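PDB 1JYK: CTP:phosphocholine Cytidylyltransferase from Streptococcus pneumoniae, which transfers a cytidylyl group from CTP to phosphocholine, forming CDP-choline and releasing pyrophosphate. Local coordinates for residues W156-I169 against V215-E228. Residues are numbered along the deposited sequence; the frame is centred on the assembly and turned at random.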
ATOM      1  N   TRP A 156       3.252  10.897  -6.028  1.00 17.94           N
ATOM      2  CA  TRP A 156       3.404  10.505  -7.425  1.00 17.13           C
ATOM      3  C   TRP A 156       2.004  10.602  -8.017  1.00 16.92           C
ATOM      4  O   TRP A 156       1.020  10.278  -7.353  1.00 16.31           O
ATOM      5  CB  TRP A 156       3.936   9.079  -7.556  1.00 17.04           C
ATOM      6  CG  TRP A 156       5.409   8.944  -7.276  1.00 17.76           C
ATOM      7  CD1 TRP A 156       6.244   9.895  -6.743  1.00 17.97           C
ATOM      8  CD2 TRP A 156       6.217   7.775  -7.477  1.00 17.09           C
ATOM      9  NE1 TRP A 156       7.512   9.386  -6.595  1.00 17.44           N
ATOM     10  CE2 TRP A 156       7.523   8.087  -7.040  1.00 18.28           C
ATOM     11  CE3 TRP A 156       5.956   6.493  -7.981  1.00 18.03           C
ATOM     12  CZ2 TRP A 156       8.575   7.157  -7.091  1.00 18.86           C
ATOM     13  CZ3 TRP A 156       7.005   5.570  -8.035  1.00 18.82           C
ATOM     14  CH2 TRP A 156       8.296   5.910  -7.592  1.00 18.44           C
ATOM     15  N   PHE A 157       1.912  11.044  -9.264  1.00 16.46           N
ATOM     16  CA  PHE A 157       0.613  11.222  -9.896  1.00 15.75           C
ATOM     17  C   PHE A 157       0.335  10.320 -11.082  1.00 15.54           C
ATOM     18  O   PHE A 157       1.250   9.860 -11.771  1.00 15.72           O
ATOM     19  CB  PHE A 157       0.453  12.682 -10.309  1.00 14.59           C
ATOM     20  CG  PHE A 157       0.719  13.647  -9.200  1.00 14.41           C
ATOM     21  CD1 PHE A 157      -0.333  14.190  -8.464  1.00 14.53           C
ATOM     22  CD2 PHE A 157       2.021  13.990  -8.862  1.00 13.21           C
ATOM     23  CE1 PHE A 157      -0.089  15.064  -7.401  1.00 14.96           C
ATOM     24  CE2 PHE A 157       2.279  14.858  -7.805  1.00 14.98           C
ATOM     25  CZ  PHE A 157       1.215  15.398  -7.069  1.00 15.16           C
ATOM     26  N   LEU A 158      -0.953  10.089 -11.316  1.00 15.01           N
ATOM     27  CA  LEU A 158      -1.417   9.236 -12.398  1.00 14.46           C
ATOM     28  C   LEU A 158      -1.833  10.033 -13.632  1.00 15.36           C
ATOM     29  O   LEU A 158      -2.663  10.937 -13.544  1.00 14.80           O
ATOM     30  CB  LEU A 158      -2.604   8.395 -11.907  1.00 14.58           C
ATOM     31  CG  LEU A 158      -2.300   7.429 -10.754  1.00 13.98           C
ATOM     32  CD1 LEU A 158      -3.577   7.116  -9.986  1.00 13.03           C
ATOM     33  CD2 LEU A 158      -1.684   6.148 -11.315  1.00 13.40           C
ATOM     34  N   VAL A 159      -1.256   9.690 -14.778  1.00 15.24           N
ATOM     35  CA  VAL A 159      -1.587  10.360 -16.033  1.00 16.15           C
ATOM     36  C   VAL A 159      -2.523   9.443 -16.813  1.00 15.50           C
ATOM     37  O   VAL A 159      -2.147   8.324 -17.162  1.00 16.92           O
ATOM     38  CB  VAL A 159      -0.321  10.620 -16.880  1.00 15.01           C
ATOM     39  CG1 VAL A 159      -0.715  11.135 -18.262  1.00 14.70           C
ATOM     40  CG2 VAL A 159       0.585  11.614 -16.164  1.00 16.82           C
ATOM     41  N   TYR A 160      -3.738   9.903 -17.091  1.00 15.71           N
ATOM     42  CA  TYR A 160      -4.685   9.067 -17.818  1.00 16.48           C
ATOM     43  C   TYR A 160      -5.752   9.834 -18.595  1.00 17.47           C
ATOM     44  O   TYR A 160      -5.991  11.019 -18.350  1.00 17.50           O
ATOM     45  CB  TYR A 160      -5.366   8.090 -16.850  1.00 16.04           C
ATOM     46  CG  TYR A 160      -6.141   8.761 -15.737  1.00 15.90           C
ATOM     47  CD1 TYR A 160      -7.529   8.908 -15.812  1.00 16.68           C
ATOM     48  CD2 TYR A 160      -5.492   9.221 -14.590  1.00 15.37           C
ATOM     49  CE1 TYR A 160      -8.258   9.495 -14.767  1.00 15.86           C
ATOM     50  CE2 TYR A 160      -6.209   9.809 -13.539  1.00 17.01           C
ATOM     51  CZ  TYR A 160      -7.594   9.939 -13.636  1.00 16.57           C
ATOM     52  OH  TYR A 160      -8.309  10.501 -12.600  1.00 16.73           O
ATOM     53  N   GLY A 161      -6.395   9.127 -19.523  1.00 19.12           N
ATOM     54  CA  GLY A 161      -7.431   9.720 -20.345  1.00 20.54           C
ATOM     55  C   GLY A 161      -8.825   9.179 -20.071  1.00 22.53           C
ATOM     56  O   GLY A 161      -9.134   8.751 -18.960  1.00 21.89           O
ATOM     57  N   ASP A 162      -9.656   9.180 -21.110  1.00 24.09           N
ATOM     58  CA  ASP A 162     -11.048   8.743 -21.020  1.00 25.62           C
ATOM     59  C   ASP A 162     -11.284   7.285 -20.666  1.00 24.90           C
ATOM     60  O   ASP A 162     -12.344   6.939 -20.143  1.00 24.57           O
ATOM     61  CB  ASP A 162     -11.769   9.051 -22.334  1.00 30.22           C
ATOM     62  CG  ASP A 162     -11.671  10.514 -22.728  1.00 34.72           C
ATOM     63  OD1 ASP A 162     -11.643  10.798 -23.945  1.00 39.91           O
ATOM     64  OD2 ASP A 162     -11.620  11.380 -21.827  1.00 35.53           O
ATOM     65  N   ASP A 163     -10.314   6.429 -20.963  1.00 23.23           N
ATOM     66  CA  ASP A 163     -10.454   5.010 -20.671  1.00 21.76           C
ATOM     67  C   ASP A 163      -9.877   4.665 -19.302  1.00 21.23           C
ATOM     68  O   ASP A 163      -9.829   3.496 -18.918  1.00 22.63           O
ATOM     69  CB  ASP A 163      -9.763   4.175 -21.750  1.00 21.79           C
ATOM     70  CG  ASP A 163      -8.279   4.457 -21.846  1.00 22.12           C
ATOM     71  OD1 ASP A 163      -7.791   5.405 -21.190  1.00 23.08           O
ATOM     72  OD2 ASP A 163      -7.594   3.722 -22.588  1.00 25.96           O
ATOM     73  N   TYR A 164      -9.439   5.690 -18.575  1.00 20.17           N
ATOM     74  CA  TYR A 164      -8.861   5.515 -17.246  1.00 19.63           C
ATOM     75  C   TYR A 164      -7.594   4.658 -17.211  1.00 19.28           C
ATOM     76  O   TYR A 164      -7.170   4.206 -16.147  1.00 17.57           O
ATOM     77  CB  TYR A 164      -9.919   4.942 -16.298  1.00 20.25           C
ATOM     78  CG  TYR A 164     -11.067   5.898 -16.103  1.00 20.03           C
ATOM     79  CD1 TYR A 164     -12.274   5.718 -16.781  1.00 21.29           C
ATOM     80  CD2 TYR A 164     -10.922   7.035 -15.302  1.00 19.36           C
ATOM     81  CE1 TYR A 164     -13.304   6.647 -16.676  1.00 22.20           C
ATOM     82  CE2 TYR A 164     -11.945   7.973 -15.190  1.00 21.34           C
ATOM     83  CZ  TYR A 164     -13.131   7.773 -15.882  1.00 22.65           C
ATOM     84  OH  TYR A 164     -14.136   8.711 -15.792  1.00 24.51           O
ATOM     85  N   LYS A 165      -6.981   4.443 -18.372  1.00 18.72           N
ATOM     86  CA  LYS A 165      -5.757   3.655 -18.435  1.00 18.28           C
ATOM     87  C   LYS A 165      -4.545   4.535 -18.134  1.00 17.85           C
ATOM     88  O   LYS A 165      -4.388   5.614 -18.709  1.00 17.63           O
ATOM     89  CB  LYS A 165      -5.603   3.009 -19.813  1.00 19.49           C
ATOM     90  CG  LYS A 165      -4.557   1.903 -19.848  1.00 21.42           C
ATOM     91  CD  LYS A 165      -4.541   1.200 -21.194  1.00 23.24           C
ATOM     92  CE  LYS A 165      -3.598   0.013 -21.177  1.00 24.06           C
ATOM     93  NZ  LYS A 165      -2.186   0.438 -21.364  1.00 26.36           N
ATOM     94  N   VAL A 166      -3.692   4.072 -17.227  1.00 16.52           N
ATOM     95  CA  VAL A 166      -2.504   4.820 -16.843  1.00 16.50           C
ATOM     96  C   VAL A 166      -1.491   4.884 -17.983  1.00 17.33           C
ATOM     97  O   VAL A 166      -0.984   3.855 -18.447  1.00 17.29           O
ATOM     98  CB  VAL A 166      -1.828   4.196 -15.603  1.00 15.97           C
ATOM     99  CG1 VAL A 166      -0.598   5.007 -15.219  1.00 14.45           C
ATOM    100  CG2 VAL A 166      -2.824   4.153 -14.439  1.00 15.01           C
ATOM    101  N   GLN A 167      -1.209   6.104 -18.430  1.00 17.58           N
ATOM    102  CA  GLN A 167      -0.271   6.340 -19.519  1.00 19.45           C
ATOM    103  C   GLN A 167       1.117   6.606 -18.971  1.00 19.67           C
ATOM    104  O   GLN A 167       2.119   6.326 -19.622  1.00 20.23           O
ATOM    105  CB  GLN A 167      -0.727   7.543 -20.349  1.00 19.87           C
ATOM    106  CG  GLN A 167      -1.994   7.296 -21.139  1.00 22.10           C
ATOM    107  CD  GLN A 167      -1.914   6.039 -21.981  1.00 24.06           C
ATOM    108  OE1 GLN A 167      -0.842   5.661 -22.447  1.00 28.38           O
ATOM    109  NE2 GLN A 167      -3.048   5.380 -22.176  1.00 25.75           N
ATOM    110  N   ASP A 168       1.166   7.153 -17.763  1.00 18.74           N
ATOM    111  CA  ASP A 168       2.428   7.469 -17.122  1.00 18.78           C
ATOM    112  C   ASP A 168       2.183   7.763 -15.648  1.00 18.22           C
ATOM    113  O   ASP A 168       1.041   7.969 -15.223  1.00 18.68           O
ATOM    114  CB  ASP A 168       3.038   8.705 -17.789  1.00 19.74           C
ATOM    115  CG  ASP A 168       4.544   8.764 -17.647  1.00 21.49           C
ATOM    116  OD1 ASP A 168       5.127   7.889 -16.969  1.00 21.65           O
ATOM    117  OD2 ASP A 168       5.149   9.694 -18.220  1.00 21.72           O
ATOM    118  N   ILE A 169       3.258   7.762 -14.870  1.00 16.92           N
ATOM    119  CA  ILE A 169       3.189   8.091 -13.456  1.00 16.35           C
ATOM    120  C   ILE A 169       4.295   9.118 -13.301  1.00 17.31           C
ATOM    121  O   ILE A 169       5.448   8.855 -13.635  1.00 19.64           O
ATOM    122  CB  ILE A 169       3.454   6.868 -12.554  1.00 15.23           C
ATOM    123  CG1 ILE A 169       2.247   5.923 -12.604  1.00 14.24           C
ATOM    124  CG2 ILE A 169       3.708   7.326 -11.120  1.00 13.89           C
ATOM    125  CD1 ILE A 169       2.547   4.502 -12.166  1.00 14.75           C
ATOM    126  N   VAL A 215       6.252   0.047 -11.460  1.00 19.13           N
ATOM    127  CA  VAL A 215       5.136   0.247 -12.321  1.00 18.21           C
ATOM    128  C   VAL A 215       5.532   1.537 -13.050  1.00 18.04           C
ATOM    129  O   VAL A 215       5.455   1.615 -14.276  1.00 18.41           O
ATOM    130  CB  VAL A 215       3.864   0.468 -11.522  1.00 18.42           C
ATOM    131  CG1 VAL A 215       2.689   0.688 -12.476  1.00 15.45           C
ATOM    132  CG2 VAL A 215       3.614  -0.734 -10.621  1.00 18.15           C
ATOM    133  N   LYS A 216       5.987   2.529 -12.290  1.00 17.25           N
ATOM    134  CA  LYS A 216       6.374   3.818 -12.865  1.00 18.07           C
ATOM    135  C   LYS A 216       7.458   3.718 -13.930  1.00 18.84           C
ATOM    136  O   LYS A 216       7.327   4.290 -15.013  1.00 19.22           O
ATOM    137  CB  LYS A 216       6.856   4.775 -11.774  1.00 19.16           C
ATOM    138  CG  LYS A 216       7.479   6.063 -12.314  1.00 21.11           C
ATOM    139  CD  LYS A 216       7.885   6.997 -11.183  1.00 25.58           C
ATOM    140  CE  LYS A 216       8.431   8.315 -11.707  1.00 28.48           C
ATOM    141  NZ  LYS A 216       9.784   8.155 -12.312  1.00 33.23           N
ATOM    142  N   ASP A 217       8.523   2.986 -13.619  1.00 18.65           N
ATOM    143  CA  ASP A 217       9.656   2.846 -14.532  1.00 18.44           C
ATOM    144  C   ASP A 217       9.458   1.869 -15.691  1.00 18.12           C
ATOM    145  O   ASP A 217      10.341   1.724 -16.531  1.00 19.65           O
ATOM    146  CB  ASP A 217      10.909   2.467 -13.733  1.00 16.41           C
ATOM    147  CG  ASP A 217      11.311   3.542 -12.722  1.00 17.67           C
ATOM    148  OD1 ASP A 217      12.031   3.221 -11.755  1.00 19.68           O
ATOM    149  OD2 ASP A 217      10.915   4.720 -12.887  1.00 22.50           O
ATOM    150  N   ASN A 218       8.305   1.211 -15.748  1.00 17.60           N
ATOM    151  CA  ASN A 218       8.017   0.253 -16.818  1.00 18.29           C
ATOM    152  C   ASN A 218       6.568   0.399 -17.274  1.00 18.42           C
ATOM    153  O   ASN A 218       6.011  -0.501 -17.893  1.00 18.02           O
ATOM    154  CB  ASN A 218       8.238  -1.181 -16.316  1.00 18.37           C
ATOM    155  CG  ASN A 218       9.641  -1.408 -15.775  1.00 21.09           C
ATOM    156  OD1 ASN A 218      10.572  -1.662 -16.538  1.00 22.11           O
ATOM    157  ND2 ASN A 218       9.798  -1.319 -14.453  1.00 18.12           N
ATOM    158  N   ILE A 219       5.966   1.543 -16.960  1.00 20.07           N
ATOM    159  CA  ILE A 219       4.566   1.797 -17.284  1.00 21.15           C
ATOM    160  C   ILE A 219       4.149   1.463 -18.718  1.00 22.26           C
ATOM    161  O   ILE A 219       3.053   0.960 -18.952  1.00 22.71           O
ATOM    162  CB  ILE A 219       4.200   3.267 -16.948  1.00 20.12           C
ATOM    163  CG1 ILE A 219       2.683   3.458 -16.991  1.00 20.01           C
ATOM    164  CG2 ILE A 219       4.907   4.211 -17.904  1.00 20.37           C
ATOM    165  CD1 ILE A 219       1.908   2.450 -16.162  1.00 18.95           C
ATOM    166  N   LYS A 220       5.032   1.727 -19.673  1.00 24.78           N
ATOM    167  CA  LYS A 220       4.758   1.464 -21.084  1.00 25.94           C
ATOM    168  C   LYS A 220       4.531  -0.013 -21.390  1.00 25.48           C
ATOM    169  O   LYS A 220       4.010  -0.358 -22.450  1.00 25.83           O
ATOM    170  CB  LYS A 220       5.907   2.000 -21.950  1.00 28.69           C
ATOM    171  CG  LYS A 220       6.964   2.813 -21.181  1.00 33.34           C
ATOM    172  CD  LYS A 220       7.615   1.994 -20.061  1.00 34.35           C
ATOM    173  CE  LYS A 220       8.514   2.830 -19.152  1.00 35.64           C
ATOM    174  NZ  LYS A 220       7.989   4.186 -18.829  1.00 39.83           N
ATOM    175  N   GLU A 221       4.913  -0.886 -20.464  1.00 25.59           N
ATOM    176  CA  GLU A 221       4.741  -2.329 -20.651  1.00 26.63           C
ATOM    177  C   GLU A 221       3.574  -2.898 -19.853  1.00 24.98           C
ATOM    178  O   GLU A 221       3.244  -4.076 -19.989  1.00 24.64           O
ATOM    179  CB  GLU A 221       6.000  -3.080 -20.217  1.00 29.55           C
ATOM    180  CG  GLU A 221       7.286  -2.439 -20.654  1.00 36.39           C
ATOM    181  CD  GLU A 221       7.487  -2.565 -22.137  1.00 40.39           C
ATOM    182  OE1 GLU A 221       7.092  -3.613 -22.693  1.00 42.60           O
ATOM    183  OE2 GLU A 221       8.034  -1.617 -22.744  1.00 44.15           O
ATOM    184  N   LEU A 222       2.956  -2.070 -19.020  1.00 23.32           N
ATOM    185  CA  LEU A 222       1.874  -2.545 -18.177  1.00 21.76           C
ATOM    186  C   LEU A 222       0.529  -1.908 -18.453  1.00 21.90           C
ATOM    187  O   LEU A 222       0.444  -0.767 -18.897  1.00 22.72           O
ATOM    188  CB  LEU A 222       2.246  -2.331 -16.708  1.00 20.96           C
ATOM    189  CG  LEU A 222       3.626  -2.841 -16.280  1.00 21.01           C
ATOM    190  CD1 LEU A 222       4.027  -2.216 -14.944  1.00 20.95           C
ATOM    191  CD2 LEU A 222       3.599  -4.358 -16.195  1.00 19.09           C
ATOM    192  N   ASP A 223      -0.526  -2.670 -18.188  1.00 21.65           N
ATOM    193  CA  ASP A 223      -1.894  -2.200 -18.365  1.00 21.78           C
ATOM    194  C   ASP A 223      -2.478  -2.029 -16.964  1.00 21.87           C
ATOM    195  O   ASP A 223      -2.803  -3.014 -16.293  1.00 22.40           O
ATOM    196  CB  ASP A 223      -2.722  -3.221 -19.149  1.00 22.68           C
ATOM    197  CG  ASP A 223      -2.278  -3.347 -20.596  1.00 26.02           C
ATOM    198  OD1 ASP A 223      -1.606  -2.426 -21.107  1.00 27.03           O
ATOM    199  OD2 ASP A 223      -2.601  -4.373 -21.222  1.00 28.81           O
ATOM    200  N   VAL A 224      -2.584  -0.779 -16.528  1.00 19.94           N
ATOM    201  CA  VAL A 224      -3.121  -0.459 -15.209  1.00 18.92           C
ATOM    202  C   VAL A 224      -4.182   0.616 -15.376  1.00 18.07           C
ATOM    203  O   VAL A 224      -4.054   1.507 -16.215  1.00 17.77           O
ATOM    204  CB  VAL A 224      -2.028   0.075 -14.259  1.00 18.34           C
ATOM    205  CG1 VAL A 224      -2.484  -0.084 -12.802  1.00 16.28           C
ATOM    206  CG2 VAL A 224      -0.709  -0.654 -14.521  1.00 18.47           C
ATOM    207  N   TYR A 225      -5.225   0.538 -14.566  1.00 16.83           N
ATOM    208  CA  TYR A 225      -6.303   1.495 -14.665  1.00 17.56           C
ATOM    209  C   TYR A 225      -6.514   2.268 -13.384  1.00 17.22           C
ATOM    210  O   TYR A 225      -6.037   1.873 -12.326  1.00 18.61           O
ATOM    211  CB  TYR A 225      -7.574   0.769 -15.081  1.00 17.87           C
ATOM    212  CG  TYR A 225      -7.421   0.144 -16.437  1.00 20.95           C
ATOM    213  CD1 TYR A 225      -6.733  -1.056 -16.597  1.00 20.66           C
ATOM    214  CD2 TYR A 225      -7.928   0.774 -17.574  1.00 22.02           C
ATOM    215  CE1 TYR A 225      -6.555  -1.613 -17.856  1.00 22.57           C
ATOM    216  CE2 TYR A 225      -7.753   0.226 -18.835  1.00 22.64           C
ATOM    217  CZ  TYR A 225      -7.069  -0.965 -18.967  1.00 23.02           C
ATOM    218  OH  TYR A 225      -6.913  -1.515 -20.213  1.00 27.95           O
ATOM    219  N   VAL A 226      -7.228   3.381 -13.491  1.00 16.26           N
ATOM    220  CA  VAL A 226      -7.490   4.231 -12.346  1.00 16.23           C
ATOM    221  C   VAL A 226      -8.945   4.174 -11.894  1.00 17.34           C
ATOM    222  O   VAL A 226      -9.862   4.268 -12.710  1.00 16.87           O
ATOM    223  CB  VAL A 226      -7.130   5.704 -12.666  1.00 15.79           C
ATOM    224  CG1 VAL A 226      -7.395   6.591 -11.461  1.00 16.04           C
ATOM    225  CG2 VAL A 226      -5.670   5.803 -13.072  1.00 16.34           C
ATOM    226  N   GLU A 227      -9.139   3.995 -10.591  1.00 17.07           N
ATOM    227  CA  GLU A 227     -10.465   3.977  -9.998  1.00 17.62           C
ATOM    228  C   GLU A 227     -10.498   5.251  -9.167  1.00 16.99           C
ATOM    229  O   GLU A 227      -9.890   5.320  -8.102  1.00 16.38           O
ATOM    230  CB  GLU A 227     -10.636   2.751  -9.107  1.00 21.12           C
ATOM    231  CG  GLU A 227     -11.941   2.720  -8.316  1.00 26.70           C
ATOM    232  CD  GLU A 227     -13.167   2.514  -9.189  1.00 30.88           C
ATOM    233  OE1 GLU A 227     -13.037   1.934 -10.293  1.00 32.31           O
ATOM    234  OE2 GLU A 227     -14.264   2.936  -8.767  1.00 33.82           O
ATOM    235  N   GLU A 228     -11.186   6.269  -9.675  1.00 16.83           N
ATOM    236  CA  GLU A 228     -11.272   7.551  -8.995  1.00 17.29           C
ATOM    237  C   GLU A 228     -12.083   7.470  -7.712  1.00 18.74           C
ATOM    238  O   GLU A 228     -13.272   7.157  -7.734  1.00 19.71           O
ATOM    239  CB  GLU A 228     -11.882   8.587  -9.932  1.00 17.36           C
ATOM    240  CG  GLU A 228     -11.090   8.771 -11.214  1.00 19.88           C
ATOM    241  CD  GLU A 228     -11.588   9.935 -12.052  1.00 21.92           C
ATOM    242  OE1 GLU A 228     -12.811  10.179 -12.045  1.00 22.53           O
ATOM    243  OE2 GLU A 228     -10.761  10.600 -12.714  1.00 21.79           O
TER
HETATM  244  O   HOH W   1     -14.120  10.935 -14.377  1.00 36.33           O
HETATM  245  O   HOH W   2      -1.412   1.209 -18.372  1.00 19.75           O
HETATM  246  O   HOH W   3       0.467  -0.513 -21.699  1.00 35.35           O
HETATM  247  O   HOH W   4       0.939   2.411 -20.347  1.00 35.17           O
HETATM  248  O   HOH W   5       7.575   6.915 -16.228  1.00 31.68           O
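Tyr160 carries its ring between the backbone N and the carbonyl carbon (chi1 60°), and this turns one ring face onto Val226. Lys165 runs extended with CG anti to its own N (chi1 -165°) and bends only at the last torsion, which carries NZ to Asp223.

Val226 CG2 sits over the Tyr160 ring, 4.1 Å from its centroid, in a CH-pi contact offset toward the rim. Val226 CG2 also touches Val166 CG2 at 3.6 Å and packs on Leu158 CD1. At the ring edge, Tyr160 OH donates a very short bond of 2.5 Å to Glu228 OE2, with ring and carboxylate planes 76° apart. Water 1 joins Glu228 OE1 to Tyr164 OH, so both carboxylate oxygens are held. Arg177 also touches Tyr160 and Glu228.

Two backbone bonds flank Lys165. Val226 N donates to Tyr164 O at 2.8 Å, and Val166 N gives a nearly straight bond to Val224 O. Lys165 CG lies over one face of the Tyr225 ring. Lys165 NZ forms a salt bridge to Asp223 OD1 at 2.9 Å, reaching it from above the carboxylate plane, and also donates to waters 2 and 3.

Further along, Ile219 CD1 packs on Val166 CG1 at 3.7 Å. Ile169 CD1 meets Val215 CG1. Lys216 lays CD over the six-membered ring of Trp156, 3.7 Å from the centroid; its NZ adds at most a weak cation-pi attraction. Water 5 links Asp168 OD1 to Lys216 O.

A single beta bridge, Lys165 with Tyr225, joins the two backbones. The strands 157-160 and 166-169 form a beta hairpin with a classic bulge at Gln167 and Asp168 opposite Val159. This bulged hairpin packs across strand 224-228 of the main mixed sheet, in a chain of the nucleotidyl transferase family.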